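Local structure of putative polyketide synthase (1U0M) at residues A[11-16]-A[204-209]; A[74-79]-A[178-183]; A[112-117]-A[172-177]. The protein catalyses the iterative condensation of five malonyl-CoA units and the cyclisation of the resulting pentaketide to 1,3,6,8-tetrahydroxynaphthalene, a precursor in melanin biosynthesis. All coordinates share one frame; numbering follows the deposited sequence.

Interaction 1 of 3, residues A[11-16]-A[204-209]; sequences TLCRPS and VVRGRG
The guanidinium group of R206 is approached obliquely by the sulfur of C13; C13 SG comes closest to the aliphatic part of the arginine, at 3.7 Å from R206 CD. Over one face lies the guanidinium of R208, but the two groups are modelled too close together, so this arrangement is doubtful. G209 O sits 23° out of the plane of the R206 guanidinium, near NH2.

The backbones pair as well. T11 N donates to R206 O at 2.9 Å in an almost linear bond (179°), and C13 N donates to V204 O at 3.0 Å. The two bonds join the antiparallel neighbours 11-18 and 198-206 in the mixed sheet, part of the layered α-β-α-β-α thiolase fold. Helix 73-99 covers the side of C13 and V204, where both side chains touch A99, and helix 315-326 meets L12 through L321.

On the L12 side, CD2 of L12 packs at 3.6 Å against CG1 of V205, and L12 CG is only slightly farther off, at 3.8 Å from the same methyl. C13 holds SG beside its own backbone N (chi1 -62°), which brings the sulfur to R206 while C13 CB stays 3.5 Å from V204 O.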
loop_
_atom_site.group_PDB
_atom_site.type_symbol
_atom_site.label_atom_id
_atom_site.label_comp_id
_atom_site.label_asym_id
_atom_site.label_seq_id
_atom_site.Cartn_x
_atom_site.Cartn_y
_atom_site.Cartn_z
ATOM N N THR A 11 8.717 21.475 1.117
ATOM C CA THR A 11 8.073 22.130 -0.010
ATOM C C THR A 11 7.996 21.233 -1.242
ATOM O O THR A 11 8.985 20.613 -1.650
ATOM C CB THR A 11 8.812 23.429 -0.389
ATOM O OG1 THR A 11 8.659 24.384 0.665
ATOM C CG2 THR A 11 8.258 24.010 -1.682
ATOM N N LEU A 12 6.802 21.186 -1.826
ATOM C CA LEU A 12 6.530 20.397 -3.018
ATOM C C LEU A 12 7.183 21.090 -4.201
ATOM O O LEU A 12 6.979 22.284 -4.415
ATOM C CB LEU A 12 5.023 20.319 -3.255
ATOM C CG LEU A 12 4.372 18.948 -3.424
ATOM C CD1 LEU A 12 2.893 19.141 -3.729
ATOM C CD2 LEU A 12 5.052 18.177 -4.539
ATOM N N CYS A 13 7.960 20.345 -4.975
ATOM C CA CYS A 13 8.632 20.926 -6.126
ATOM C C CYS A 13 7.841 20.777 -7.421
ATOM O O CYS A 13 6.624 20.571 -7.397
ATOM C CB CYS A 13 10.025 20.317 -6.263
ATOM S SG CYS A 13 11.061 20.681 -4.830
ATOM N N ARG A 14 8.534 20.896 -8.550
ATOM C CA ARG A 14 7.893 20.798 -9.853
ATOM C C ARG A 14 7.639 19.355 -10.274
ATOM O O ARG A 14 8.559 18.622 -10.672
ATOM C CB ARG A 14 8.733 21.514 -10.909
ATOM N N PRO A 15 6.374 18.925 -10.194
ATOM C CA PRO A 15 6.030 17.560 -10.581
ATOM C C PRO A 15 6.305 17.361 -12.057
ATOM O O PRO A 15 6.000 18.220 -12.881
ATOM C CB PRO A 15 4.546 17.469 -10.239
ATOM C CG PRO A 15 4.073 18.880 -10.425
ATOM C CD PRO A 15 5.175 19.674 -9.781
ATOM N N SER A 16 6.902 16.226 -12.385
ATOM C CA SER A 16 7.213 15.900 -13.767
ATOM C C SER A 16 6.126 14.918 -14.241
ATOM O O SER A 16 5.767 13.984 -13.515
ATOM C CB SER A 16 8.602 15.257 -13.822
ATOM O OG SER A 16 9.169 15.340 -15.110
ATOM N N VAL A 204 9.188 15.587 -6.226
ATOM C CA VAL A 204 10.008 15.512 -5.038
ATOM C C VAL A 204 9.493 16.494 -4.007
ATOM O O VAL A 204 8.932 17.534 -4.350
ATOM C CB VAL A 204 11.465 15.843 -5.354
ATOM C CG1 VAL A 204 12.331 15.554 -4.138
ATOM C CG2 VAL A 204 11.925 15.038 -6.555
ATOM N N VAL A 205 9.657 16.145 -2.739
ATOM C CA VAL A 205 9.238 17.019 -1.661
ATOM C C VAL A 205 10.413 17.165 -0.711
ATOM O O VAL A 205 10.566 16.394 0.237
ATOM C CB VAL A 205 8.025 16.461 -0.903
ATOM C CG1 VAL A 205 6.786 16.547 -1.779
ATOM C CG2 VAL A 205 8.287 15.027 -0.495
ATOM N N ARG A 206 11.257 18.151 -0.993
ATOM C CA ARG A 206 12.425 18.411 -0.169
ATOM C C ARG A 206 12.016 19.296 0.999
ATOM O O ARG A 206 11.416 20.352 0.809
ATOM C CB ARG A 206 13.517 19.086 -1.005
ATOM C CG ARG A 206 13.138 20.457 -1.539
ATOM C CD ARG A 206 14.059 20.905 -2.671
ATOM N NE ARG A 206 14.715 22.183 -2.396
ATOM C CZ ARG A 206 15.176 23.010 -3.334
ATOM N NH1 ARG A 206 15.056 22.702 -4.620
ATOM N NH2 ARG A 206 15.755 24.151 -2.987
ATOM N N GLY A 207 12.315 18.837 2.208
ATOM C CA GLY A 207 11.982 19.602 3.394
ATOM C C GLY A 207 13.071 20.623 3.634
ATOM O O GLY A 207 12.848 21.656 4.263
ATOM N N ARG A 208 14.256 20.323 3.108
ATOM C CA ARG A 208 15.423 21.185 3.236
ATOM C C ARG A 208 15.077 22.633 2.909
ATOM O O ARG A 208 15.520 23.560 3.591
ATOM C CB ARG A 208 16.536 20.694 2.300
ATOM C CG ARG A 208 16.740 21.532 1.040
ATOM C CD ARG A 208 16.660 20.689 -0.217
ATOM N NE ARG A 208 17.279 21.352 -1.361
ATOM C CZ ARG A 208 17.283 20.857 -2.596
ATOM N NH1 ARG A 208 16.695 19.699 -2.843
ATOM N NH2 ARG A 208 17.885 21.511 -3.583
ATOM N N GLY A 209 14.281 22.818 1.864
ATOM C CA GLY A 209 13.893 24.152 1.452
ATOM C C GLY A 209 13.828 24.213 -0.057
ATOM O O GLY A 209 14.795 24.591 -0.717
#

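Interaction 2 of 3, residues A[74-79]-A[178-183]; sequences EDRNKV and LCYQPT
The carbonyl oxygen of Y180 is gripped end-on by both terminal nitrogens of R76: NH2 donates at 2.8 Å and NH1 at 3.0 Å to the same Y180 O. The oxygen lies only 5° out of the guanidinium plane, so the arginine presents its edge, although both nitrogens are somewhat tilted from the carbonyl plane. Two bonds converging on one atom aim the end of the guanidinium at that oxygen but do not by themselves fix its rotation about the line to it. With the group so turned, one face is covered by the carbonyl carbon of L178. L178 O is 3.4 Å from R76 NH1, yet the angle is too poor for a hydrogen bond.

R76 belongs to helix 73-99, and its partner is the irregular chain that follows strand 167-175 and precedes helix 187-195, in the N-terminal chalcone/stilbene synthase region of the thiolase fold. A bend at chi2 (83°) carries the arginine chain from the helix to this loop, where H70 and P71 also touch it. The methylene part packs on the way: R76 CG is 3.9 Å from L178 CD1, and one turn further on V79 CG1 reaches the same methyl at 4.2 Å.

R76 NH2 also lies at the edge of the Y180 ring, 3.9 Å from CD2, with the guanidinium and ring planes 56° apart. The phenol end of Y180 is held elsewhere, by a hydrogen bond between its OH and R36 NH2, and a bound polyethylene glycol, probably from the crystallisation liquor, lies beside it. The side chain of neighbouring C179 is about 11 Å from that of C146, probably the catalytic cysteine, while N77 and E74 of the helix pack on V234 and K235 of the second subunit.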
loop_
_atom_site.group_PDB
_atom_site.type_symbol
_atom_site.label_atom_id
_atom_site.label_comp_id
_atom_site.label_asym_id
_atom_site.label_seq_id
_atom_site.Cartn_x
_atom_site.Cartn_y
_atom_site.Cartn_z
ATOM N N GLU A 74 -3.310 -11.978 -16.362
ATOM C CA GLU A 74 -1.879 -12.296 -16.311
ATOM C C GLU A 74 -1.129 -11.528 -17.403
ATOM O O GLU A 74 -0.140 -10.857 -17.120
ATOM C CB GLU A 74 -1.639 -13.809 -16.464
ATOM C CG GLU A 74 -0.154 -14.180 -16.583
ATOM C CD GLU A 74 0.137 -15.679 -16.461
ATOM O OE1 GLU A 74 -0.787 -16.503 -16.648
ATOM O OE2 GLU A 74 1.316 -16.027 -16.194
ATOM N N ASP A 75 -1.593 -11.604 -18.646
ATOM C CA ASP A 75 -0.920 -10.865 -19.719
ATOM C C ASP A 75 -1.064 -9.349 -19.535
ATOM O O ASP A 75 -0.122 -8.594 -19.763
ATOM C CB ASP A 75 -1.458 -11.287 -21.102
ATOM C CG ASP A 75 -0.897 -12.639 -21.568
ATOM O OD1 ASP A 75 -0.122 -13.262 -20.797
ATOM O OD2 ASP A 75 -1.234 -13.078 -22.701
ATOM N N ARG A 76 -2.242 -8.909 -19.110
ATOM C CA ARG A 76 -2.493 -7.488 -18.873
ATOM C C ARG A 76 -1.474 -7.003 -17.835
ATOM O O ARG A 76 -0.796 -6.006 -18.030
ATOM C CB ARG A 76 -3.920 -7.288 -18.318
ATOM C CG ARG A 76 -4.780 -6.229 -19.024
ATOM C CD ARG A 76 -5.419 -6.811 -20.255
ATOM N NE ARG A 76 -6.376 -5.959 -20.968
ATOM C CZ ARG A 76 -7.530 -5.497 -20.473
ATOM N NH1 ARG A 76 -7.905 -5.763 -19.233
ATOM N NH2 ARG A 76 -8.360 -4.820 -21.260
ATOM N N ASN A 77 -1.359 -7.722 -16.725
ATOM C CA ASN A 77 -0.434 -7.302 -15.681
ATOM C C ASN A 77 1.026 -7.352 -16.150
ATOM O O ASN A 77 1.873 -6.606 -15.648
ATOM C CB ASN A 77 -0.628 -8.153 -14.428
ATOM C CG ASN A 77 -0.293 -7.395 -13.168
ATOM O OD1 ASN A 77 -1.003 -6.464 -12.785
ATOM N ND2 ASN A 77 0.803 -7.773 -12.521
ATOM N N LYS A 78 1.318 -8.237 -17.105
ATOM C CA LYS A 78 2.666 -8.325 -17.663
ATOM C C LYS A 78 2.897 -7.007 -18.408
ATOM O O LYS A 78 3.944 -6.376 -18.271
ATOM C CB LYS A 78 2.783 -9.498 -18.646
ATOM C CG LYS A 78 3.700 -10.630 -18.186
ATOM C CD LYS A 78 2.989 -11.568 -17.238
ATOM C CE LYS A 78 2.238 -12.639 -18.000
ATOM N NZ LYS A 78 3.149 -13.672 -18.577
ATOM N N VAL A 79 1.910 -6.577 -19.193
ATOM C CA VAL A 79 2.051 -5.313 -19.912
ATOM C C VAL A 79 2.283 -4.178 -18.914
ATOM O O VAL A 79 3.081 -3.273 -19.165
ATOM C CB VAL A 79 0.809 -4.977 -20.715
ATOM C CG1 VAL A 79 1.006 -3.650 -21.428
ATOM C CG2 VAL A 79 0.509 -6.100 -21.686
ATOM N N LEU A 178 -5.470 -0.564 -18.795
ATOM C CA LEU A 178 -5.232 -1.979 -18.518
ATOM C C LEU A 178 -6.276 -2.573 -17.579
ATOM O O LEU A 178 -6.156 -3.707 -17.134
ATOM C CB LEU A 178 -3.826 -2.181 -17.946
ATOM C CG LEU A 178 -2.705 -1.990 -18.984
ATOM C CD1 LEU A 178 -2.950 -2.929 -20.170
ATOM C CD2 LEU A 178 -2.680 -0.556 -19.489
ATOM N N CYS A 179 -7.303 -1.790 -17.283
ATOM C CA CYS A 179 -8.380 -2.246 -16.430
ATOM C C CYS A 179 -9.672 -2.212 -17.220
ATOM O O CYS A 179 -10.746 -2.288 -16.658
ATOM C CB CYS A 179 -8.481 -1.378 -15.173
ATOM S SG CYS A 179 -7.154 -1.697 -13.969
ATOM N N TYR A 180 -9.559 -2.104 -18.540
ATOM C CA TYR A 180 -10.739 -2.098 -19.407
ATOM C C TYR A 180 -11.333 -3.506 -19.405
ATOM O O TYR A 180 -10.620 -4.477 -19.670
ATOM C CB TYR A 180 -10.355 -1.704 -20.838
ATOM C CG TYR A 180 -11.477 -1.905 -21.836
ATOM C CD1 TYR A 180 -12.678 -1.183 -21.732
ATOM C CD2 TYR A 180 -11.367 -2.855 -22.844
ATOM C CE1 TYR A 180 -13.737 -1.421 -22.610
ATOM C CE2 TYR A 180 -12.411 -3.099 -23.722
ATOM C CZ TYR A 180 -13.593 -2.384 -23.600
ATOM O OH TYR A 180 -14.634 -2.664 -24.449
ATOM N N GLN A 181 -12.630 -3.615 -19.114
ATOM C CA GLN A 181 -13.314 -4.911 -19.062
ATOM C C GLN A 181 -14.503 -4.983 -20.014
ATOM O O GLN A 181 -15.617 -4.570 -19.666
ATOM C CB GLN A 181 -13.823 -5.192 -17.647
ATOM C CG GLN A 181 -12.807 -4.995 -16.545
ATOM C CD GLN A 181 -11.771 -6.105 -16.446
ATOM O OE1 GLN A 181 -10.816 -5.983 -15.690
ATOM N NE2 GLN A 181 -11.967 -7.190 -17.186
ATOM N N PRO A 182 -14.295 -5.548 -21.215
ATOM C CA PRO A 182 -15.350 -5.682 -22.228
ATOM C C PRO A 182 -16.661 -6.188 -21.636
ATOM O O PRO A 182 -17.749 -5.814 -22.089
ATOM C CB PRO A 182 -14.754 -6.680 -23.210
ATOM C CG PRO A 182 -13.307 -6.410 -23.120
ATOM C CD PRO A 182 -13.078 -6.259 -21.645
ATOM N N THR A 183 -16.540 -7.033 -20.621
ATOM C CA THR A 183 -17.687 -7.619 -19.941
ATOM C C THR A 183 -18.574 -6.651 -19.149
ATOM O O THR A 183 -19.765 -6.903 -18.997
ATOM C CB THR A 183 -17.233 -8.736 -18.980
ATOM O OG1 THR A 183 -16.305 -8.199 -18.035
ATOM C CG2 THR A 183 -16.558 -9.857 -19.745
#

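Interaction 3 of 3, residues A[112-117]-A[172-177]; sequences VSCTGF and ACEFCS
The chains 112-115 and 172-176 run nearly parallel, 11° apart end to end, and V112 and A172 form a parallel bridge with their CA atoms 5.0 Å apart. C173 N donates to V112 O at 3.1 Å in a nearly straight bond, and the CA of A172 makes a CH···O contact with the same oxygen. Beyond V112 the first chain leaves strand geometry, and side chains take over the pairing.

E174 is the chief of these. Its chain bends at chi2 (-75°), folding the carboxylate back against the loop, where OE1 accepts from two donors. C114 N reaches it at 3.2 Å on the syn side, 16° from the carboxylate plane, and T115 OG1 donates at 2.9 Å nearly in line with the C-O bond. OE2 is bonded to S314, so both oxygens of this buried group have partners, a setting that probably stabilises the charged form.

T115 OG1 has a second role as acceptor for F175 N at 3.0 Å. One hydroxyl thus bridges the glutamate and the peptide N-H next to it. Its methyl CG2 turns the other way and packs 3.5 Å from C176 CA. V112 CG2 touches A172 CB at 3.8 Å, on the side of the strand from which E174 also springs. S113 OG finds its stronger partner in Y80.

The contact joins two neighbouring parallel strands, 108-112 and 167-175, at their C-terminal ends, where the side chain of C114 lies about 7 Å from that of C146, probably the catalytic cysteine. Helix 73-99 supplies Y80, V88 and A84 on one side, helix 315-326 meets A172, strand 198-206 flanks 167-175, and F117 stacks on F239 of the second subunit.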
loop_
_atom_site.group_PDB
_atom_site.type_symbol
_atom_site.label_atom_id
_atom_site.label_comp_id
_atom_site.label_asym_id
_atom_site.label_seq_id
_atom_site.Cartn_x
_atom_site.Cartn_y
_atom_site.Cartn_z
ATOM N N VAL A 112 2.604 5.054 -5.863
ATOM C CA VAL A 112 1.164 4.799 -5.883
ATOM C C VAL A 112 0.624 4.379 -7.250
ATOM O O VAL A 112 0.907 4.991 -8.280
ATOM C CB VAL A 112 0.366 6.010 -5.379
ATOM C CG1 VAL A 112 0.792 6.330 -3.965
ATOM C CG2 VAL A 112 0.576 7.201 -6.292
ATOM N N SER A 113 -0.154 3.308 -7.237
ATOM C CA SER A 113 -0.756 2.764 -8.442
ATOM C C SER A 113 -1.844 1.776 -8.072
ATOM O O SER A 113 -1.657 0.945 -7.188
ATOM C CB SER A 113 0.293 2.048 -9.282
ATOM O OG SER A 113 -0.339 1.296 -10.302
ATOM N N CYS A 114 -2.982 1.863 -8.744
ATOM C CA CYS A 114 -4.085 0.945 -8.471
ATOM C C CYS A 114 -4.501 0.249 -9.753
ATOM O O CYS A 114 -5.487 -0.484 -9.789
ATOM C CB CYS A 114 -5.276 1.707 -7.891
ATOM S SG CYS A 114 -6.016 2.898 -9.007
ATOM N N THR A 115 -3.722 0.461 -10.807
ATOM C CA THR A 115 -4.037 -0.106 -12.112
ATOM C C THR A 115 -3.358 -1.416 -12.460
ATOM O O THR A 115 -3.495 -1.925 -13.562
ATOM C CB THR A 115 -3.733 0.911 -13.183
ATOM O OG1 THR A 115 -2.494 1.551 -12.864
ATOM C CG2 THR A 115 -4.855 1.952 -13.239
ATOM N N GLY A 116 -2.635 -1.965 -11.506
ATOM C CA GLY A 116 -1.968 -3.220 -11.734
ATOM C C GLY A 116 -1.454 -3.671 -10.394
ATOM O O GLY A 116 -1.473 -2.915 -9.428
ATOM N N PHE A 117 -0.978 -4.899 -10.321
ATOM C CA PHE A 117 -0.479 -5.373 -9.062
ATOM C C PHE A 117 0.780 -6.190 -9.157
ATOM O O PHE A 117 0.860 -7.156 -9.908
ATOM C CB PHE A 117 -1.554 -6.176 -8.338
ATOM C CG PHE A 117 -1.156 -6.584 -6.971
ATOM C CD1 PHE A 117 -0.518 -7.797 -6.753
ATOM C CD2 PHE A 117 -1.363 -5.722 -5.892
ATOM C CE1 PHE A 117 -0.095 -8.147 -5.482
ATOM C CE2 PHE A 117 -0.938 -6.067 -4.613
ATOM C CZ PHE A 117 -0.308 -7.273 -4.407
ATOM N N ALA A 172 3.705 8.414 -9.204
ATOM C CA ALA A 172 2.360 7.958 -9.509
ATOM C C ALA A 172 2.400 7.301 -10.893
ATOM O O ALA A 172 2.816 7.913 -11.869
ATOM C CB ALA A 172 1.402 9.139 -9.501
ATOM N N CYS A 173 1.979 6.049 -10.973
ATOM C CA CYS A 173 1.978 5.334 -12.244
ATOM C C CYS A 173 0.595 4.744 -12.458
ATOM O O CYS A 173 0.183 3.849 -11.730
ATOM C CB CYS A 173 3.031 4.223 -12.217
ATOM S SG CYS A 173 3.303 3.429 -13.801
ATOM N N GLU A 174 -0.121 5.237 -13.459
ATOM C CA GLU A 174 -1.468 4.754 -13.708
ATOM C C GLU A 174 -1.766 4.412 -15.166
ATOM O O GLU A 174 -1.772 5.281 -16.042
ATOM C CB GLU A 174 -2.474 5.788 -13.185
ATOM C CG GLU A 174 -2.270 6.155 -11.711
ATOM C CD GLU A 174 -2.744 5.062 -10.745
ATOM O OE1 GLU A 174 -2.857 3.895 -11.182
ATOM O OE2 GLU A 174 -2.997 5.368 -9.551
ATOM N N PHE A 175 -2.019 3.129 -15.414
ATOM C CA PHE A 175 -2.343 2.631 -16.749
ATOM C C PHE A 175 -3.786 2.130 -16.680
ATOM O O PHE A 175 -4.045 0.916 -16.761
ATOM C CB PHE A 175 -1.407 1.471 -17.107
ATOM C CG PHE A 175 0.056 1.840 -17.147
ATOM C CD1 PHE A 175 1.027 0.919 -16.752
ATOM C CD2 PHE A 175 0.469 3.088 -17.614
ATOM C CE1 PHE A 175 2.390 1.228 -16.820
ATOM C CE2 PHE A 175 1.834 3.413 -17.688
ATOM C CZ PHE A 175 2.794 2.479 -17.291
ATOM N N CYS A 176 -4.726 3.066 -16.567
ATOM C CA CYS A 176 -6.139 2.705 -16.414
ATOM C C CYS A 176 -6.684 1.883 -17.573
ATOM O O CYS A 176 -7.616 1.117 -17.398
ATOM C CB CYS A 176 -7.009 3.960 -16.202
ATOM S SG CYS A 176 -6.544 4.985 -14.765
ATOM N N SER A 177 -6.101 2.052 -18.751
ATOM C CA SER A 177 -6.533 1.310 -19.917
ATOM C C SER A 177 -6.365 -0.183 -19.701
ATOM O O SER A 177 -7.024 -0.981 -20.352
ATOM C CB SER A 177 -5.724 1.730 -21.138
ATOM O OG SER A 177 -4.357 1.416 -20.960
#

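Overall arrangement
Interactions 1 and 3 belong to the same mixed sheet, since strands 198-206 and 167-175 are neighbours in it; their centres are 23 Å apart and they do not touch. Interactions 2 and 3 lie next to each other, centres 11 Å apart, and meet where N77 ND2 approaches F117 O at 2.7 Å. The centres of interactions 1 and 2 are about 34 Å apart, on opposite sides of the chain's centre. Along the sequence they nest: 112-117/172-177 lies inside 74-79/178-183, which lies inside 11-16/204-209. Helix 73-99 supplies one segment of interaction 2 and packs on interactions 1 and 3. Interactions 2 and 3 also touch the second subunit, and so lie at the dimer interface, interaction 3 close to the probably catalytic C146.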